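Local coordinates for cellulosomal-scaffolding protein A (Clostridium thermocellum, PDB 4B9F) that probably binds crystalline cellulose through its family 3a carbohydrate-binding module, tethering the cellulosome scaffold to its substrate, at residues N8-D13 / Y121-D126; T14-N19 / N116-Y121. All blocks are in the same frame, centred on the assembly; numbering follows the deposited sequence. Where two conformers were deposited one is given.

Interaction 1: residues N8-D13 / Y121-D126; sequences NSNPSD and YTQSND. With CA (calcium ion), chain C.
Gln123 reaches across to the 8-13 loop and spends both protons of its amide nitrogen on backbone carbonyls of that loop. It does so from the first residue of a type I beta turn, Gln123 to Asp126, which follows strand 121-122 in this beta-sandwich module. NE2 of Gln123 donates to the O of Ser12 at 2.8 Å, nearly straight at 174°, and to the O of Asn10 at 3.0 Å. Both acceptors lie in the amide plane of the glutamine, which fixes how that flat group is turned. The chain is extended beyond CG (chi2 -158°), bringing the amide into the curve of the loop, where NE2 meets both carbonyls.

The backbone continues the grip one residue further along: N of Gln123 donates to the O of Asp13 at 2.8 Å, within the carbonyl plane. The CB bond of Asp13 points away from the turn, but with CG anti to the backbone N (chi1 -173°) the carboxylate comes back to it, and OD1 accepts a weak hydrogen bond from N of Ser124. A water lies close to both OD2 of Asp13 and OG of Ser124, at a short 2.5 Å from each.

Behind the amide, a second water joins OE1 of Gln123 to OD1 of Asn10 and ND2 of Asn8. Asn8 is held in turn by Lys130 and Tyr41, while ND2 of Asn10 bonds the O of Ser17. On the far side of the turn lies the calcium ion, whose shell Thr44 and Asp46 complete. Asp126 OD1 binds it at 2.4 Å, and a calcium-bound water donates to OD2 of the same carboxylate. OD1 of Asn125, in the turn, and the carbonyl O of Thr122, in the strand before it, also bind the ion and stand 2.8 Å apart.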
ATOM      1  N   ASN A   8      -3.860  -6.167  -6.362  1.00  9.31           N
ATOM      2  CA  ASN A   8      -3.573  -7.297  -5.468  1.00  9.17           C
ATOM      3  C   ASN A   8      -2.998  -8.429  -6.289  1.00 10.02           C
ATOM      4  O   ASN A   8      -3.599  -8.844  -7.281  1.00 11.20           O
ATOM      5  CB  ASN A   8      -4.847  -7.776  -4.782  1.00 10.11           C
ATOM      6  CG  ASN A   8      -5.339  -6.800  -3.744  1.00  9.81           C
ATOM      7  OD1 ASN A   8      -6.033  -5.836  -4.069  1.00 10.20           O
ATOM      8  ND2 ASN A   8      -4.952  -7.017  -2.494  1.00 10.06           N
ATOM      9  N   SER A   9      -1.840  -8.942  -5.896  1.00 10.63           N
ATOM     10  CA  SER A   9      -1.210  -9.967  -6.721  1.00 12.45           C
ATOM     11  C   SER A   9      -1.898 -11.324  -6.610  1.00 11.56           C
ATOM     12  O   SER A   9      -1.883 -12.107  -7.569  1.00 12.41           O
ATOM     13  CB  SER A   9       0.275 -10.078  -6.400  1.00 15.66           C
ATOM     14  OG  SER A   9       0.456 -10.437  -5.045  1.00 19.08           O
ATOM     15  N   ASN A  10      -2.495 -11.611  -5.455  1.00 11.08           N
ATOM     16  CA  ASN A  10      -3.193 -12.885  -5.262  1.00 12.17           C
ATOM     17  C   ASN A  10      -4.688 -12.662  -5.110  1.00 12.03           C
ATOM     18  O   ASN A  10      -5.133 -12.074  -4.132  1.00 13.57           O
ATOM     19  CB  ASN A  10      -2.633 -13.652  -4.069  1.00 13.98           C
ATOM     20  CG  ASN A  10      -2.810 -12.922  -2.773  1.00 15.37           C
ATOM     21  OD1 ASN A  10      -2.599 -11.709  -2.701  1.00 15.74           O
ATOM     22  ND2 ASN A  10      -3.215 -13.652  -1.729  1.00 18.20           N
ATOM     23  N   PRO A  11      -5.468 -13.115  -6.098  1.00 13.06           N
ATOM     24  CA  PRO A  11      -6.889 -12.770  -6.128  1.00 13.25           C
ATOM     25  C   PRO A  11      -7.837 -13.760  -5.453  1.00 13.42           C
ATOM     26  O   PRO A  11      -9.033 -13.502  -5.480  1.00 15.53           O
ATOM     27  CB  PRO A  11      -7.187 -12.722  -7.626  1.00 15.86           C
ATOM     28  CG  PRO A  11      -6.269 -13.726  -8.213  1.00 17.19           C
ATOM     29  CD  PRO A  11      -5.005 -13.654  -7.391  1.00 13.74           C
ATOM     30  N   SER A  12      -7.341 -14.851  -4.875  1.00 13.46           N
ATOM     31  CA  SER A  12      -8.225 -15.832  -4.242  1.00 14.25           C
ATOM     32  C   SER A  12      -9.099 -15.197  -3.168  1.00 13.63           C
ATOM     33  O   SER A  12      -8.618 -14.425  -2.335  1.00 13.84           O
ATOM     34  CB  SER A  12      -7.421 -16.964  -3.615  1.00 16.62           C
ATOM     35  OG  SER A  12      -6.711 -17.658  -4.615  1.00 21.41           O
ATOM     36  N   ASP A  13     -10.381 -15.535  -3.172  1.00 13.15           N
ATOM     37  CA  ASP A  13     -11.289 -14.941  -2.204  1.00 12.66           C
ATOM     38  C   ASP A  13     -10.886 -15.281  -0.770  1.00 12.73           C
ATOM     39  O   ASP A  13     -10.832 -14.412   0.096  1.00 14.44           O
ATOM     40  CB  ASP A  13     -12.725 -15.382  -2.467  1.00 14.63           C
ATOM     41  CG  ASP A  13     -13.717 -14.662  -1.584  1.00 18.65           C
ATOM     42  OD1 ASP A  13     -13.535 -13.449  -1.352  1.00 22.56           O
ATOM     43  OD2 ASP A  13     -14.682 -15.301  -1.122  1.00 23.96           O
ATOM     44  N   TYR A 121      -8.470 -14.765   5.665  1.00 11.84           N
ATOM     45  CA  TYR A 121      -9.208 -13.574   5.293  1.00 11.30           C
ATOM     46  C   TYR A 121     -10.145 -13.912   4.136  1.00 12.00           C
ATOM     47  O   TYR A 121      -9.927 -14.886   3.394  1.00 12.63           O
ATOM     48  CB  TYR A 121      -8.266 -12.521   4.731  1.00 10.21           C
ATOM     49  CG  TYR A 121      -7.240 -11.922   5.650  1.00  9.90           C
ATOM     50  CD1 TYR A 121      -7.581 -10.920   6.561  1.00  9.30           C
ATOM     51  CD2 TYR A 121      -5.903 -12.300   5.557  1.00 10.96           C
ATOM     52  CE1 TYR A 121      -6.613 -10.330   7.374  1.00 10.17           C
ATOM     53  CE2 TYR A 121      -4.940 -11.730   6.362  1.00 11.05           C
ATOM     54  CZ  TYR A 121      -5.293 -10.740   7.265  1.00  9.56           C
ATOM     55  OH  TYR A 121      -4.318 -10.164   8.044  1.00 10.98           O
ATOM     56  N   THR A 122     -11.147 -13.059   3.958  1.00 11.79           N
ATOM     57  CA  THR A 122     -12.027 -13.075   2.800  1.00 11.70           C
ATOM     58  C   THR A 122     -11.811 -11.759   2.069  1.00 11.54           C
ATOM     59  O   THR A 122     -11.949 -10.696   2.677  1.00 11.32           O
ATOM     60  CB  THR A 122     -13.491 -13.146   3.258  1.00 14.58           C
ATOM     61  OG1 THR A 122     -13.724 -14.413   3.885  1.00 16.54           O
ATOM     62  CG2 THR A 122     -14.443 -12.956   2.083  1.00 16.42           C
ATOM     63  N   GLN A 123     -11.465 -11.808   0.785  1.00 10.88           N
ATOM     64  CA  GLN A 123     -11.130 -10.572   0.079  1.00 11.04           C
ATOM     65  C   GLN A 123     -12.319  -9.880  -0.581  1.00 10.65           C
ATOM     66  O   GLN A 123     -12.232  -8.710  -0.931  1.00 12.23           O
ATOM     67  CB  GLN A 123     -10.006 -10.808  -0.932  1.00 10.15           C
ATOM     68  CG  GLN A 123      -8.754 -11.401  -0.300  1.00 10.56           C
ATOM     69  CD  GLN A 123      -7.522 -11.145  -1.132  1.00  9.76           C
ATOM     70  OE1 GLN A 123      -6.865 -10.110  -0.988  1.00  9.76           O
ATOM     71  NE2 GLN A 123      -7.196 -12.082  -2.010  1.00 10.98           N
ATOM     72  N   SER A 124     -13.430 -10.596  -0.724  1.00 12.66           N
ATOM     73  CA  SER A 124     -14.587 -10.072  -1.446  1.00 13.21           C
ATOM     74  C   SER A 124     -15.282  -8.944  -0.694  1.00 14.15           C
ATOM     75  O   SER A 124     -16.098  -8.234  -1.269  1.00 17.40           O
ATOM     76  CB  SER A 124     -15.598 -11.181  -1.728  1.00 17.51           C
ATOM     77  OG  SER A 124     -16.169 -11.650  -0.520  1.00 21.14           O
ATOM     78  N   ASN A 125     -14.986  -8.798   0.594  1.00 12.76           N
ATOM     79  CA  ASN A 125     -15.578  -7.735   1.407  1.00 12.00           C
ATOM     80  C   ASN A 125     -14.528  -6.715   1.854  1.00 11.46           C
ATOM     81  O   ASN A 125     -14.629  -6.145   2.944  1.00 12.69           O
ATOM     82  CB  ASN A 125     -16.347  -8.323   2.606  1.00 12.81           C
ATOM     83  CG  ASN A 125     -15.465  -9.154   3.516  1.00 13.46           C
ATOM     84  OD1 ASN A 125     -14.271  -9.303   3.263  1.00 11.92           O
ATOM     85  ND2 ASN A 125     -16.043  -9.682   4.591  1.00 17.23           N
ATOM     86  N   ASP A 126     -13.535  -6.486   0.997  1.00 11.14           N
ATOM     87  CA  ASP A 126     -12.455  -5.525   1.264  1.00 10.08           C
ATOM     88  C   ASP A 126     -12.508  -4.366   0.274  1.00 10.21           C
ATOM     89  O   ASP A 126     -12.308  -4.564  -0.932  1.00 11.13           O
ATOM     90  CB  ASP A 126     -11.079  -6.194   1.145  1.00 10.44           C
ATOM     91  CG  ASP A 126     -10.855  -7.278   2.175  1.00  9.79           C
ATOM     92  OD1 ASP A 126     -11.611  -7.327   3.164  1.00 11.21           O
ATOM     93  OD2 ASP A 126      -9.903  -8.069   1.998  1.00 10.16           O
TER
HETATM   94 CA    CA C 153     -12.217  -9.213   4.540  1.00 10.56          CA
HETATM   95  O   HOH W   1      -4.255  -9.814  -1.849  1.00  9.48           O
HETATM   96  O   HOH W   2     -16.801 -14.095  -0.608  1.00 26.99           O
HETATM   97  O   HOH W   3     -13.907 -16.322   1.931  1.00 27.45           O
HETATM   98  O   HOH W   4      -9.759  -9.515   4.233  1.00 10.92           O

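Interaction 2: residues T14-N19 / N116-Y121; sequences TTNSIN and NDWSNY
Thr15 and Tyr121 form an antiparallel hydrogen-bonded pair, the close-fitting heart of this contact. N of Tyr121 gives a short bond to the O of Thr15, 2.7 Å, and N of Thr15 returns one to the O of Tyr121 at 3.1 Å. Beneath the pair, Ile18 presses CD1 over one face of the Tyr121 ring, a CH-pi contact 3.7 Å from the centroid, with the two side chains crossing at about a right angle. The methyl gets there because the isoleucine chain continues extended from CG1 (chi2 172°). Tyr43 also touches this ring, and OH of Tyr121 is hydrogen-bonded to OE1 of Gln51.

Toward solvent the fit relaxes. Asn16 sets its amide against the edge of the exposed Trp118 indole, CG to CE3 3.9 Å, with the two planes 76° apart. Two waters bridge the segments here: one donates to the O of both Asn16 and Ser119, the other takes a proton from ND2 of Asn16 and gives one to the O of Trp118. Past the indole, Asp117 OD1 accepts from N of Ser119, closing an Asx turn shortly before strand 121-122, which pairs with strand 14-15 as a short two-stranded antiparallel ribbon.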
ATOM      1  N   THR A  14     -10.600 -16.553  -0.519  1.00 12.70           N
ATOM      2  CA  THR A  14     -10.133 -16.985   0.789  1.00 13.15           C
ATOM      3  C   THR A  14      -8.618 -17.130   0.748  1.00 13.36           C
ATOM      4  O   THR A  14      -8.074 -17.830  -0.107  1.00 15.46           O
ATOM      5  CB  THR A  14     -10.769 -18.321   1.186  1.00 15.05           C
ATOM      6  OG1 THR A  14     -12.195 -18.187   1.164  1.00 17.77           O
ATOM      7  CG2 THR A  14     -10.326 -18.742   2.578  1.00 17.89           C
ATOM      8  N   THR A  15      -7.934 -16.451   1.660  1.00 11.32           N
ATOM      9  CA  THR A  15      -6.476 -16.461   1.646  1.00 12.49           C
ATOM     10  C   THR A  15      -5.950 -16.148   3.036  1.00 12.00           C
ATOM     11  O   THR A  15      -6.601 -15.434   3.788  1.00 11.71           O
ATOM     12  CB  THR A  15      -5.928 -15.417   0.644  1.00 13.55           C
ATOM     13  OG1 THR A  15      -4.498 -15.485   0.604  1.00 13.79           O
ATOM     14  CG2 THR A  15      -6.350 -13.996   1.031  1.00 13.94           C
ATOM     15  N   ASN A  16      -4.781 -16.682   3.387  1.00 11.11           N
ATOM     16  CA  ASN A  16      -4.160 -16.310   4.656  1.00 10.82           C
ATOM     17  C   ASN A  16      -3.137 -15.180   4.530  1.00 10.76           C
ATOM     18  O   ASN A  16      -2.489 -14.808   5.500  1.00 12.51           O
ATOM     19  CB  ASN A  16      -3.590 -17.529   5.399  1.00 12.30           C
ATOM     20  CG  ASN A  16      -2.407 -18.173   4.686  1.00 15.01           C
ATOM     21  OD1 ASN A  16      -1.773 -17.583   3.816  1.00 16.76           O
ATOM     22  ND2 ASN A  16      -2.092 -19.394   5.086  1.00 16.61           N
ATOM     23  N   SER A  17      -2.986 -14.650   3.325  0.62  9.32           N
ATOM     24  CA  SER A  17      -2.109 -13.515   3.123  0.62 10.26           C
ATOM     25  C   SER A  17      -2.740 -12.564   2.132  0.62  8.89           C
ATOM     26  O   SER A  17      -3.354 -12.983   1.149  0.62 10.29           O
ATOM     27  CB  SER A  17      -0.748 -13.974   2.602  0.62 17.39           C
ATOM     28  OG  SER A  17      -0.185 -14.947   3.466  0.62 21.88           O
ATOM     29  N   ILE A  18      -2.591 -11.279   2.414  1.00  9.56           N
ATOM     30  CA  ILE A  18      -3.034 -10.220   1.512  1.00  9.27           C
ATOM     31  C   ILE A  18      -1.788  -9.513   0.978  1.00  9.67           C
ATOM     32  O   ILE A  18      -0.845  -9.252   1.724  1.00  9.39           O
ATOM     33  CB  ILE A  18      -4.011  -9.261   2.222  1.00  9.95           C
ATOM     34  CG1 ILE A  18      -5.302 -10.030   2.539  1.00 12.37           C
ATOM     35  CG2 ILE A  18      -4.343  -8.053   1.337  1.00  9.82           C
ATOM     36  CD1 ILE A  18      -6.303  -9.296   3.413  1.00 13.91           C
ATOM     37  N   ASN A  19      -1.776  -9.232  -0.322  1.00  9.32           N
ATOM     38  CA  ASN A  19      -0.567  -8.782  -1.003  1.00  9.34           C
ATOM     39  C   ASN A  19      -0.808  -7.533  -1.834  1.00  9.36           C
ATOM     40  O   ASN A  19      -0.906  -7.595  -3.061  1.00 10.70           O
ATOM     41  CB  ASN A  19      -0.011  -9.896  -1.895  1.00 11.93           C
ATOM     42  CG  ASN A  19       0.403 -11.115  -1.104  1.00 15.08           C
ATOM     43  OD1 ASN A  19      -0.435 -11.910  -0.671  1.00 19.62           O
ATOM     44  ND2 ASN A  19       1.700 -11.259  -0.890  1.00 18.90           N
ATOM     45  N   ASN A 116      -1.246 -13.363  12.791  1.00 12.97           N
ATOM     46  CA  ASN A 116      -0.131 -14.068  13.407  1.00 14.03           C
ATOM     47  C   ASN A 116      -0.389 -15.565  13.581  1.00 14.46           C
ATOM     48  O   ASN A 116       0.554 -16.345  13.734  1.00 16.46           O
ATOM     49  CB  ASN A 116       0.297 -13.378  14.709  1.00 15.81           C
ATOM     50  CG  ASN A 116       0.933 -12.000  14.462  1.00 17.09           C
ATOM     51  OD1 ASN A 116       1.031 -11.541  13.316  1.00 19.72           O
ATOM     52  ND2 ASN A 116       1.343 -11.327  15.536  1.00 18.64           N
ATOM     53  N   ASP A 117      -1.656 -15.966  13.524  1.00 13.69           N
ATOM     54  CA  ASP A 117      -2.014 -17.383  13.588  1.00 16.14           C
ATOM     55  C   ASP A 117      -2.270 -17.980  12.197  1.00 15.50           C
ATOM     56  O   ASP A 117      -2.665 -19.137  12.075  1.00 17.25           O
ATOM     57  CB  ASP A 117      -3.212 -17.610  14.525  1.00 17.77           C
ATOM     58  CG  ASP A 117      -4.516 -17.073  13.962  1.00 18.28           C
ATOM     59  OD1 ASP A 117      -4.485 -16.301  12.985  1.00 16.41           O
ATOM     60  OD2 ASP A 117      -5.583 -17.418  14.513  1.00 21.49           O
ATOM     61  N   TRP A 118      -2.034 -17.177  11.161  1.00 13.58           N
ATOM     62  CA  TRP A 118      -2.155 -17.626   9.773  1.00 13.59           C
ATOM     63  C   TRP A 118      -3.566 -18.078   9.395  1.00 14.06           C
ATOM     64  O   TRP A 118      -3.753 -18.858   8.453  1.00 16.00           O
ATOM     65  CB  TRP A 118      -1.061 -18.664   9.425  1.00 15.49           C
ATOM     66  CG  TRP A 118       0.274 -17.990   9.447  1.00 17.52           C
ATOM     67  CD1 TRP A 118       1.127 -17.890  10.510  1.00 19.68           C
ATOM     68  CD2 TRP A 118       0.870 -17.238   8.382  1.00 17.69           C
ATOM     69  NE1 TRP A 118       2.224 -17.138  10.164  1.00 20.86           N
ATOM     70  CE2 TRP A 118       2.089 -16.725   8.864  1.00 19.74           C
ATOM     71  CE3 TRP A 118       0.491 -16.955   7.065  1.00 19.45           C
ATOM     72  CZ2 TRP A 118       2.937 -15.949   8.074  1.00 20.88           C
ATOM     73  CZ3 TRP A 118       1.334 -16.181   6.283  1.00 20.13           C
ATOM     74  CH2 TRP A 118       2.542 -15.692   6.789  1.00 22.52           C
ATOM     75  N   SER A 119      -4.560 -17.546  10.105  1.00 14.03           N
ATOM     76  CA  SER A 119      -5.960 -17.827   9.793  1.00 14.03           C
ATOM     77  C   SER A 119      -6.435 -17.014   8.585  1.00 13.87           C
ATOM     78  O   SER A 119      -5.749 -16.114   8.099  1.00 13.79           O
ATOM     79  CB  SER A 119      -6.863 -17.601  11.013  1.00 17.94           C
ATOM     80  OG  SER A 119      -6.810 -16.270  11.479  1.00 17.69           O
ATOM     81  N   ASN A 120      -7.612 -17.350   8.080  1.00 14.06           N
ATOM     82  CA  ASN A 120      -8.031 -16.832   6.784  1.00 13.61           C
ATOM     83  C   ASN A 120      -8.667 -15.450   6.788  1.00 13.24           C
ATOM     84  O   ASN A 120      -9.295 -15.034   7.762  1.00 15.13           O
ATOM     85  CB  ASN A 120      -8.973 -17.816   6.095  1.00 17.20           C
ATOM     86  CG  ASN A 120      -8.256 -19.049   5.591  1.00 22.05           C
ATOM     87  OD1 ASN A 120      -7.057 -19.011   5.322  1.00 23.38           O
ATOM     88  ND2 ASN A 120      -8.989 -20.148   5.450  1.00 23.94           N
ATOM     89  N   TYR A 121      -8.470 -14.765   5.665  1.00 11.84           N
ATOM     90  CA  TYR A 121      -9.208 -13.574   5.293  1.00 11.30           C
ATOM     91  C   TYR A 121     -10.145 -13.912   4.136  1.00 12.00           C
ATOM     92  O   TYR A 121      -9.927 -14.886   3.394  1.00 12.63           O
ATOM     93  CB  TYR A 121      -8.266 -12.521   4.731  1.00 10.21           C
ATOM     94  CG  TYR A 121      -7.240 -11.922   5.650  1.00  9.90           C
ATOM     95  CD1 TYR A 121      -7.581 -10.920   6.561  1.00  9.30           C
ATOM     96  CD2 TYR A 121      -5.903 -12.300   5.557  1.00 10.96           C
ATOM     97  CE1 TYR A 121      -6.613 -10.330   7.374  1.00 10.17           C
ATOM     98  CE2 TYR A 121      -4.940 -11.730   6.362  1.00 11.05           C
ATOM     99  CZ  TYR A 121      -5.293 -10.740   7.265  1.00  9.56           C
ATOM    100  OH  TYR A 121      -4.318 -10.164   8.044  1.00 10.98           O
TER
HETATM  101  O   HOH W   5      -3.289 -14.900   8.099  1.00 11.68           O
HETATM  102  O   HOH W   6      -3.337 -21.015   7.062  1.00 32.07           O

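Tyr121 belongs to both contacts, which follow one another along the 14-15 and 121-122 ribbon with centres 10 Å apart. Interaction 2 pairs its strands; interaction 1 takes over where strand 121-122 ends and turns toward calcium. The nearest side-chain atom of Tyr121 is about 5 Å from the ion, while Thr122, Asn125 and Asp126 bind it directly. The 8-13 and 14-19 segments are also bonded to each other: besides the link from the Asn10 side chain, Ser9 N lies 3.3 Å from Asn19 O, a probable hydrogen bond. The loop after strand 2-8 thus folds back on the segment that follows it while facing the metal-binding turn.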